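Local structure of macrolide 2'-phosphotransferase MphH (Brachybacterium faecium, 5UXD) at residues W157-F168 and A269-L279. The protein probably phosphorylates macrolide antibiotics at the 2'-hydroxyl, conferring resistance, and binds azithromycin. Residues are numbered along the deposited sequence; the frame is centred on the assembly and turned at random.
With ZIT (azithromycin), chain C.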
ATOM      1  N   TRP A 157       6.639  -6.093  16.452  1.00 14.80           N
ATOM      2  CA  TRP A 157       6.920  -4.716  16.834  1.00 10.92           C
ATOM      3  C   TRP A 157       7.905  -4.651  17.997  1.00 14.32           C
ATOM      4  O   TRP A 157       8.765  -3.766  18.040  1.00 15.85           O
ATOM      5  CB  TRP A 157       5.618  -4.001  17.182  1.00 11.40           C
ATOM      6  CG  TRP A 157       4.854  -3.527  15.992  1.00 15.84           C
ATOM      7  CD1 TRP A 157       3.718  -4.088  15.461  1.00 15.17           C
ATOM      8  CD2 TRP A 157       5.138  -2.371  15.198  1.00 18.13           C
ATOM      9  NE1 TRP A 157       3.301  -3.361  14.374  1.00 14.88           N
ATOM     10  CE2 TRP A 157       4.144  -2.294  14.200  1.00 18.45           C
ATOM     11  CE3 TRP A 157       6.138  -1.397  15.229  1.00 16.83           C
ATOM     12  CZ2 TRP A 157       4.126  -1.282  13.236  1.00 17.33           C
ATOM     13  CZ3 TRP A 157       6.121  -0.392  14.270  1.00 13.70           C
ATOM     14  CH2 TRP A 157       5.121  -0.341  13.293  1.00 20.17           C
ATOM     15  N   ARG A 158       7.799  -5.579  18.958  1.00 17.29           N
ATOM     16  CA  ARG A 158       8.757  -5.592  20.061  1.00 15.75           C
ATOM     17  C   ARG A 158      10.163  -5.908  19.563  1.00 18.44           C
ATOM     18  O   ARG A 158      11.138  -5.257  19.966  1.00 19.72           O
ATOM     19  CB  ARG A 158       8.323  -6.603  21.130  1.00 15.50           C
ATOM     20  CG  ARG A 158       7.176  -6.096  21.981  1.00 15.99           C
ATOM     21  CD  ARG A 158       6.598  -7.205  22.821  1.00 17.80           C
ATOM     22  NE  ARG A 158       5.721  -6.709  23.882  1.00 16.62           N
ATOM     23  CZ  ARG A 158       4.662  -7.367  24.345  1.00 16.02           C
ATOM     24  NH1 ARG A 158       4.333  -8.553  23.848  1.00 19.79           N
ATOM     25  NH2 ARG A 158       3.930  -6.848  25.322  1.00 19.77           N
ATOM     26  N   GLN A 159      10.287  -6.901  18.686  1.00 20.40           N
ATOM     27  CA  GLN A 159      11.567  -7.272  18.097  1.00 22.62           C
ATOM     28  C   GLN A 159      12.137  -6.127  17.271  1.00 21.60           C
ATOM     29  O   GLN A 159      13.351  -5.887  17.285  1.00 22.74           O
ATOM     30  CB  GLN A 159      11.396  -8.526  17.243  1.00 21.61           C
ATOM     31  CG  GLN A 159      12.615  -8.913  16.448  1.00 33.92           C
ATOM     32  CD  GLN A 159      12.652 -10.398  16.150  1.00 41.92           C
ATOM     33  OE1 GLN A 159      12.476 -10.819  15.007  1.00 55.53           O
ATOM     34  NE2 GLN A 159      12.869 -11.203  17.183  1.00 51.22           N
ATOM     35  N   ASP A 160      11.255  -5.477  16.507  1.00 23.64           N
ATOM     36  CA  ASP A 160      11.667  -4.386  15.631  1.00 19.07           C
ATOM     37  C   ASP A 160      12.253  -3.236  16.434  1.00 19.45           C
ATOM     38  O   ASP A 160      13.286  -2.668  16.064  1.00 20.61           O
ATOM     39  CB  ASP A 160      10.479  -3.900  14.799  1.00 20.71           C
ATOM     40  CG  ASP A 160      10.072  -4.887  13.698  1.00 24.92           C
ATOM     41  OD1 ASP A 160      10.788  -5.880  13.473  1.00 24.19           O
ATOM     42  OD2 ASP A 160       9.026  -4.657  13.052  1.00 22.31           O
ATOM     43  N   LEU A 161      11.588  -2.860  17.529  1.00 18.18           N
ATOM     44  CA  LEU A 161      12.138  -1.834  18.406  1.00 14.86           C
ATOM     45  C   LEU A 161      13.509  -2.241  18.924  1.00 22.71           C
ATOM     46  O   LEU A 161      14.426  -1.416  19.001  1.00 20.17           O
ATOM     47  CB  LEU A 161      11.178  -1.563  19.567  1.00 18.37           C
ATOM     48  CG  LEU A 161      11.678  -0.601  20.650  1.00 20.02           C
ATOM     49  CD1 LEU A 161      12.028   0.746  20.037  1.00 21.33           C
ATOM     50  CD2 LEU A 161      10.649  -0.441  21.758  1.00 17.44           C
ATOM     51  N   ALA A 162      13.672  -3.517  19.295  1.00 21.98           N
ATOM     52  CA  ALA A 162      14.953  -3.941  19.845  1.00 27.71           C
ATOM     53  C   ALA A 162      16.037  -3.923  18.777  1.00 24.49           C
ATOM     54  O   ALA A 162      17.162  -3.481  19.033  1.00 25.85           O
ATOM     55  CB  ALA A 162      14.825  -5.334  20.464  1.00 27.67           C
ATOM     56  N   ARG A 163      15.716  -4.397  17.577  1.00 25.15           N
ATOM     57  CA  ARG A 163      16.712  -4.429  16.516  1.00 23.41           C
ATOM     58  C   ARG A 163      17.116  -3.022  16.095  1.00 21.76           C
ATOM     59  O   ARG A 163      18.310  -2.740  15.941  1.00 26.44           O
ATOM     60  CB  ARG A 163      16.181  -5.227  15.330  1.00 28.56           C
ATOM     61  CG  ARG A 163      16.163  -6.713  15.593  1.00 41.06           C
ATOM     62  CD  ARG A 163      15.601  -7.499  14.428  1.00 52.06           C
ATOM     63  NE  ARG A 163      15.837  -8.928  14.619  1.00 57.14           N
ATOM     64  CZ  ARG A 163      15.315  -9.882  13.858  1.00 62.58           C
ATOM     65  NH1 ARG A 163      14.513  -9.563  12.848  1.00 47.95           N
ATOM     66  NH2 ARG A 163      15.591 -11.158  14.111  1.00 62.51           N
ATOM     67  N   VAL A 164      16.139  -2.125  15.920  1.00 21.77           N
ATOM     68  CA  VAL A 164      16.452  -0.752  15.527  1.00 18.12           C
ATOM     69  C   VAL A 164      17.231  -0.063  16.635  1.00 19.93           C
ATOM     70  O   VAL A 164      18.252   0.581  16.386  1.00 26.34           O
ATOM     71  CB  VAL A 164      15.164   0.017  15.165  1.00 15.75           C
ATOM     72  CG1 VAL A 164      15.461   1.514  14.922  1.00 18.20           C
ATOM     73  CG2 VAL A 164      14.507  -0.588  13.936  1.00 20.71           C
ATOM     74  N   GLY A 165      16.799  -0.246  17.884  1.00 16.43           N
ATOM     75  CA  GLY A 165      17.514   0.338  19.010  1.00 20.09           C
ATOM     76  C   GLY A 165      18.954  -0.124  19.129  1.00 30.13           C
ATOM     77  O   GLY A 165      19.795   0.594  19.676  1.00 31.65           O
ATOM     78  N   ALA A 166      19.265  -1.316  18.619  1.00 27.98           N
ATOM     79  CA  ALA A 166      20.634  -1.813  18.668  1.00 25.35           C
ATOM     80  C   ALA A 166      21.526  -1.183  17.606  1.00 32.35           C
ATOM     81  O   ALA A 166      22.747  -1.151  17.784  1.00 35.06           O
ATOM     82  CB  ALA A 166      20.655  -3.334  18.510  1.00 28.65           C
ATOM     83  N   GLU A 167      20.952  -0.690  16.509  1.00 25.30           N
ATOM     84  CA  GLU A 167      21.739  -0.099  15.440  1.00 26.69           C
ATOM     85  C   GLU A 167      21.654   1.418  15.373  1.00 28.18           C
ATOM     86  O   GLU A 167      22.526   2.034  14.753  1.00 23.70           O
ATOM     87  CB  GLU A 167      21.309  -0.678  14.086  1.00 26.80           C
ATOM     88  CG  GLU A 167      21.610  -2.153  13.930  1.00 32.24           C
ATOM     89  CD  GLU A 167      23.052  -2.388  13.550  1.00 47.16           C
ATOM     90  OE1 GLU A 167      23.639  -1.491  12.902  1.00 40.69           O
ATOM     91  OE2 GLU A 167      23.594  -3.461  13.888  1.00 52.06           O
ATOM     92  N   PHE A 168      20.650   2.029  16.005  1.00 23.24           N
ATOM     93  CA  PHE A 168      20.422   3.466  15.937  1.00 25.76           C
ATOM     94  C   PHE A 168      20.237   4.043  17.331  1.00 30.25           C
ATOM     95  O   PHE A 168      19.695   3.388  18.222  1.00 26.85           O
ATOM     96  CB  PHE A 168      19.159   3.822  15.142  1.00 22.22           C
ATOM     97  CG  PHE A 168      19.217   3.479  13.688  1.00 23.49           C
ATOM     98  CD1 PHE A 168      18.862   2.213  13.252  1.00 20.66           C
ATOM     99  CD2 PHE A 168      19.576   4.433  12.749  1.00 26.29           C
ATOM    100  CE1 PHE A 168      18.890   1.889  11.920  1.00 21.11           C
ATOM    101  CE2 PHE A 168      19.603   4.117  11.405  1.00 24.92           C
ATOM    102  CZ  PHE A 168      19.262   2.845  10.987  1.00 25.28           C
ATOM    103  N   ALA A 269       5.204   5.394  15.095  1.00 11.55           N
ATOM    104  CA  ALA A 269       6.342   4.488  15.088  1.00 14.61           C
ATOM    105  C   ALA A 269       6.905   4.288  13.687  1.00 14.61           C
ATOM    106  O   ALA A 269       7.740   3.398  13.475  1.00 18.68           O
ATOM    107  CB  ALA A 269       5.938   3.149  15.710  1.00 15.24           C
ATOM    108  N   ALA A 270       6.464   5.103  12.738  1.00 15.62           N
ATOM    109  CA  ALA A 270       7.062   5.116  11.406  1.00 16.68           C
ATOM    110  C   ALA A 270       8.583   5.205  11.414  1.00 16.43           C
ATOM    111  O   ALA A 270       9.202   4.571  10.545  1.00 19.74           O
ATOM    112  CB  ALA A 270       6.470   6.270  10.586  1.00 15.55           C
ATOM    113  N   PRO A 271       9.244   5.950  12.313  1.00 13.30           N
ATOM    114  CA  PRO A 271      10.721   5.930  12.295  1.00 17.17           C
ATOM    115  C   PRO A 271      11.312   4.543  12.465  1.00 20.07           C
ATOM    116  O   PRO A 271      12.409   4.286  11.951  1.00 16.81           O
ATOM    117  CB  PRO A 271      11.101   6.859  13.453  1.00 16.62           C
ATOM    118  CG  PRO A 271       9.916   7.831  13.532  1.00 19.59           C
ATOM    119  CD  PRO A 271       8.729   6.962  13.262  1.00 19.86           C
ATOM    120  N   LEU A 272      10.620   3.636  13.168  1.00 18.83           N
ATOM    121  CA  LEU A 272      11.152   2.278  13.232  1.00 18.34           C
ATOM    122  C   LEU A 272      11.062   1.580  11.880  1.00 19.66           C
ATOM    123  O   LEU A 272      11.970   0.828  11.498  1.00 18.38           O
ATOM    124  CB  LEU A 272      10.412   1.450  14.280  1.00 16.04           C
ATOM    125  CG  LEU A 272      10.605   1.812  15.753  1.00 19.40           C
ATOM    126  CD1 LEU A 272       9.659   0.993  16.654  1.00 16.48           C
ATOM    127  CD2 LEU A 272      12.064   1.626  16.163  1.00 22.31           C
ATOM    128  N   GLY A 273      10.021   1.833  11.089  1.00 22.49           N
ATOM    129  CA  GLY A 273      10.002   1.311   9.730  1.00 21.43           C
ATOM    130  C   GLY A 273      11.156   1.829   8.890  1.00 23.57           C
ATOM    131  O   GLY A 273      11.733   1.090   8.084  1.00 19.70           O
ATOM    132  N   TYR A 274      11.494   3.115   9.047  1.00 23.10           N
ATOM    133  CA  TYR A 274      12.656   3.670   8.356  1.00 18.69           C
ATOM    134  C   TYR A 274      13.934   2.966   8.790  1.00 20.05           C
ATOM    135  O   TYR A 274      14.802   2.666   7.957  1.00 24.65           O
ATOM    136  CB  TYR A 274      12.761   5.175   8.630  1.00 17.96           C
ATOM    137  CG  TYR A 274      13.061   6.039   7.423  1.00 14.78           C
ATOM    138  CD1 TYR A 274      13.972   5.636   6.456  1.00 23.57           C
ATOM    139  CD2 TYR A 274      12.437   7.275   7.262  1.00 21.66           C
ATOM    140  CE1 TYR A 274      14.241   6.436   5.347  1.00 24.97           C
ATOM    141  CE2 TYR A 274      12.698   8.081   6.155  1.00 28.34           C
ATOM    142  CZ  TYR A 274      13.603   7.655   5.202  1.00 32.51           C
ATOM    143  OH  TYR A 274      13.875   8.448   4.098  1.00 24.04           O
ATOM    144  N   GLY A 275      14.081   2.715  10.096  1.00 21.06           N
ATOM    145  CA  GLY A 275      15.265   2.018  10.573  1.00 20.66           C
ATOM    146  C   GLY A 275      15.376   0.628   9.982  1.00 20.55           C
ATOM    147  O   GLY A 275      16.450   0.214   9.532  1.00 22.89           O
ATOM    148  N   LEU A 276      14.254  -0.101   9.958  1.00 23.76           N
ATOM    149  CA  LEU A 276      14.226  -1.436   9.367  1.00 24.15           C
ATOM    150  C   LEU A 276      14.622  -1.400   7.902  1.00 28.74           C
ATOM    151  O   LEU A 276      15.400  -2.243   7.442  1.00 26.30           O
ATOM    152  CB  LEU A 276      12.830  -2.047   9.509  1.00 21.18           C
ATOM    153  CG  LEU A 276      12.399  -2.446  10.924  1.00 19.05           C
ATOM    154  CD1 LEU A 276      10.953  -2.920  10.931  1.00 26.27           C
ATOM    155  CD2 LEU A 276      13.310  -3.507  11.515  1.00 22.31           C
ATOM    156  N   TYR A 277      14.066  -0.447   7.148  1.00 21.42           N
ATOM    157  CA  TYR A 277      14.400  -0.319   5.731  1.00 18.37           C
ATOM    158  C   TYR A 277      15.891  -0.077   5.548  1.00 29.06           C
ATOM    159  O   TYR A 277      16.544  -0.736   4.729  1.00 29.71           O
ATOM    160  CB  TYR A 277      13.574   0.809   5.109  1.00 19.02           C
ATOM    161  CG  TYR A 277      13.767   0.989   3.612  1.00 26.62           C
ATOM    162  CD1 TYR A 277      14.245   2.185   3.086  1.00 35.65           C
ATOM    163  CD2 TYR A 277      13.496  -0.047   2.730  1.00 32.55           C
ATOM    164  CE1 TYR A 277      14.428   2.348   1.719  1.00 29.47           C
ATOM    165  CE2 TYR A 277      13.680   0.105   1.362  1.00 35.12           C
ATOM    166  CZ  TYR A 277      14.145   1.305   0.866  1.00 36.32           C
ATOM    167  OH  TYR A 277      14.329   1.458  -0.487  1.00 55.45           O
ATOM    168  N   ALA A 278      16.457   0.845   6.332  1.00 32.10           N
ATOM    169  CA  ALA A 278      17.885   1.129   6.233  1.00 28.99           C
ATOM    170  C   ALA A 278      18.723  -0.119   6.488  1.00 30.71           C
ATOM    171  O   ALA A 278      19.701  -0.372   5.775  1.00 25.82           O
ATOM    172  CB  ALA A 278      18.266   2.246   7.208  1.00 19.83           C
ATOM    173  N   LEU A 279      18.366  -0.906   7.511  1.00 25.39           N
ATOM    174  CA  LEU A 279      19.105  -2.132   7.797  1.00 24.38           C
ATOM    175  C   LEU A 279      18.952  -3.152   6.675  1.00 30.10           C
ATOM    176  O   LEU A 279      19.863  -3.960   6.437  1.00 26.54           O
ATOM    177  CB  LEU A 279      18.633  -2.726   9.129  1.00 27.20           C
ATOM    178  CG  LEU A 279      19.081  -1.953  10.365  1.00 22.70           C
ATOM    179  CD1 LEU A 279      18.352  -2.445  11.598  1.00 28.66           C
ATOM    180  CD2 LEU A 279      20.593  -2.067  10.528  1.00 34.08           C
TER
HETATM  181  C1  ZIT C 501       3.321   7.907   4.359  1.00 28.02           C
HETATM  182  C2  ZIT C 501       3.814   6.483   3.930  1.00 34.28           C
HETATM  183  C3  ZIT C 501       5.297   6.469   4.206  1.00 26.61           C
HETATM  184  C4  ZIT C 501       5.962   6.819   2.849  1.00 34.43           C
HETATM  185  C5  ZIT C 501       7.499   6.813   2.936  1.00 33.65           C
HETATM  186  C6  ZIT C 501       7.985   8.235   2.848  1.00 37.85           C
HETATM  187  C7  ZIT C 501       8.047   8.709   1.378  1.00 32.18           C
HETATM  188  C8  ZIT C 501       8.562  10.185   1.328  1.00 37.06           C
HETATM  189  C9  ZIT C 501       7.405  11.166   0.985  1.00 34.94           C
HETATM  190  N10 ZIT C 501       6.576  11.497   2.260  1.00 38.42           N
HETATM  191  C11 ZIT C 501       5.178  11.791   1.997  1.00 44.11           C
HETATM  192  C12 ZIT C 501       4.317  11.203   3.126  1.00 38.32           C
HETATM  193  C13 ZIT C 501       2.814  11.103   2.847  1.00 42.78           C
HETATM  194  C14 ZIT C 501       2.210  10.056   3.782  1.00 32.34           C
HETATM  195  C15 ZIT C 501       0.698  10.170   3.761  1.00 37.69           C
HETATM  196  C16 ZIT C 501       0.055   8.970   4.525  1.00 34.49           C
HETATM  197  C17 ZIT C 501       2.991   5.424   4.599  1.00 37.88           C
HETATM  198  C18 ZIT C 501       5.442   5.873   1.797  1.00 34.45           C
HETATM  199  C19 ZIT C 501       9.372   8.325   3.499  1.00 33.46           C
HETATM  200  C20 ZIT C 501       9.628  10.296   0.347  1.00 45.89           C
HETATM  201  C21 ZIT C 501       7.254  12.551   3.029  1.00 30.11           C
HETATM  202  C22 ZIT C 501       4.948  13.282   1.853  1.00 48.31           C
HETATM  203  C23 ZIT C 501       2.520  10.691   1.396  1.00 40.34           C
HETATM  204  O1  ZIT C 501       3.576   8.329   5.471  1.00 40.89           O
HETATM  205  O6  ZIT C 501       7.107   9.102   3.550  1.00 37.50           O
HETATM  206  O12 ZIT C 501       4.486  11.939   4.314  1.00 40.35           O
HETATM  207  O13 ZIT C 501       2.202  12.382   3.113  1.00 45.91           O
HETATM  208  O14 ZIT C 501       2.559   8.729   3.345  1.00 33.56           O
HETATM  209  C1A ZIT C 501       8.647   4.827   2.237  1.00 39.15           C
HETATM  210  C2A ZIT C 501       8.988   3.984   1.027  1.00 42.63           C
HETATM  211  C3A ZIT C 501       9.446   2.642   1.472  1.00 37.51           C
HETATM  212  C4A ZIT C 501      10.577   2.762   2.411  1.00 40.62           C
HETATM  213  C5A ZIT C 501      10.361   3.792   3.527  1.00 27.64           C
HETATM  214  C6A ZIT C 501      11.607   4.086   4.255  1.00 29.39           C
HETATM  215  C7A ZIT C 501      10.963   2.375  -0.399  1.00 51.69           C
HETATM  216  C8A ZIT C 501      10.092   0.427   0.642  1.00 37.87           C
HETATM  217  O1A ZIT C 501       8.060   6.048   1.871  1.00 33.55           O
HETATM  218  O2A ZIT C 501       7.864   3.851   0.153  1.00 45.90           O
HETATM  219  N3A ZIT C 501       9.817   1.824   0.273  1.00 48.10           N
HETATM  220  O5A ZIT C 501       9.852   5.080   3.035  1.00 38.05           O
HETATM  221  C1B ZIT C 501       5.846   5.230   6.196  1.00 33.47           C
HETATM  222  C2B ZIT C 501       5.583   3.841   6.720  1.00 24.73           C
HETATM  223  C3B ZIT C 501       6.752   2.933   6.588  1.00 27.42           C
HETATM  224  C4B ZIT C 501       7.965   3.551   7.175  1.00 27.28           C
HETATM  225  C5B ZIT C 501       8.241   4.881   6.531  1.00 30.61           C
HETATM  226  C6B ZIT C 501       9.498   5.428   7.140  1.00 22.96           C
HETATM  227  C7B ZIT C 501       6.416   1.576   7.322  1.00 29.57           C
HETATM  228  C8B ZIT C 501       6.351   1.644   4.574  1.00 38.84           C
HETATM  229  O1B ZIT C 501       5.791   5.227   4.776  1.00 39.24           O
HETATM  230  O3B ZIT C 501       7.039   2.705   5.193  1.00 32.16           O
HETATM  231  O4B ZIT C 501       9.112   2.728   6.866  1.00 30.87           O
HETATM  232  O5B ZIT C 501       7.127   5.837   6.675  1.00 27.59           O
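Val-164 faces a residue without a side chain, Gly-275, and their CA atoms lie 5.8 Å apart, a close pair that fits the 9.4 Å separation of the helix axes. The helices cross at 64°. Gly-275 offers bare backbone here, and Val-164 CG2 comes to 4.2 Å from Gly-275 C. CG1 of Val-164, anti to the backbone N (chi1 173°), meets Leu-272 CD2 at 3.6 Å, while CG2, on the backbone N side, reaches Leu-276 CD2 at 4.0 Å. Leu-272 CD2 also meets Leu-161 CD1 at 4.0 Å. At one end Trp-157 CZ3 touches Ala-269 CB at 3.8 Å; at the other the Phe-168 ring turns its edge to Leu-279 CG and Ala-278 CB. Two acidic side chains border this apolar seam: Asp-160 OD2 lies 3.4 Å from Leu-276 CD1, and Glu-167, bent at chi2, lays CG against Leu-279 CD2 while its carboxylate forms a salt bridge with Arg-287. Tyr-274 and Tyr-277, which do not touch residues 157-168, each put one ring face against azithromycin. With no hydrogen bond between the segments, the chemistry implies that shape and apolar burial join this drug-binding helix to helix 150-167 within the helical C-terminal lobe of the kinase-like fold.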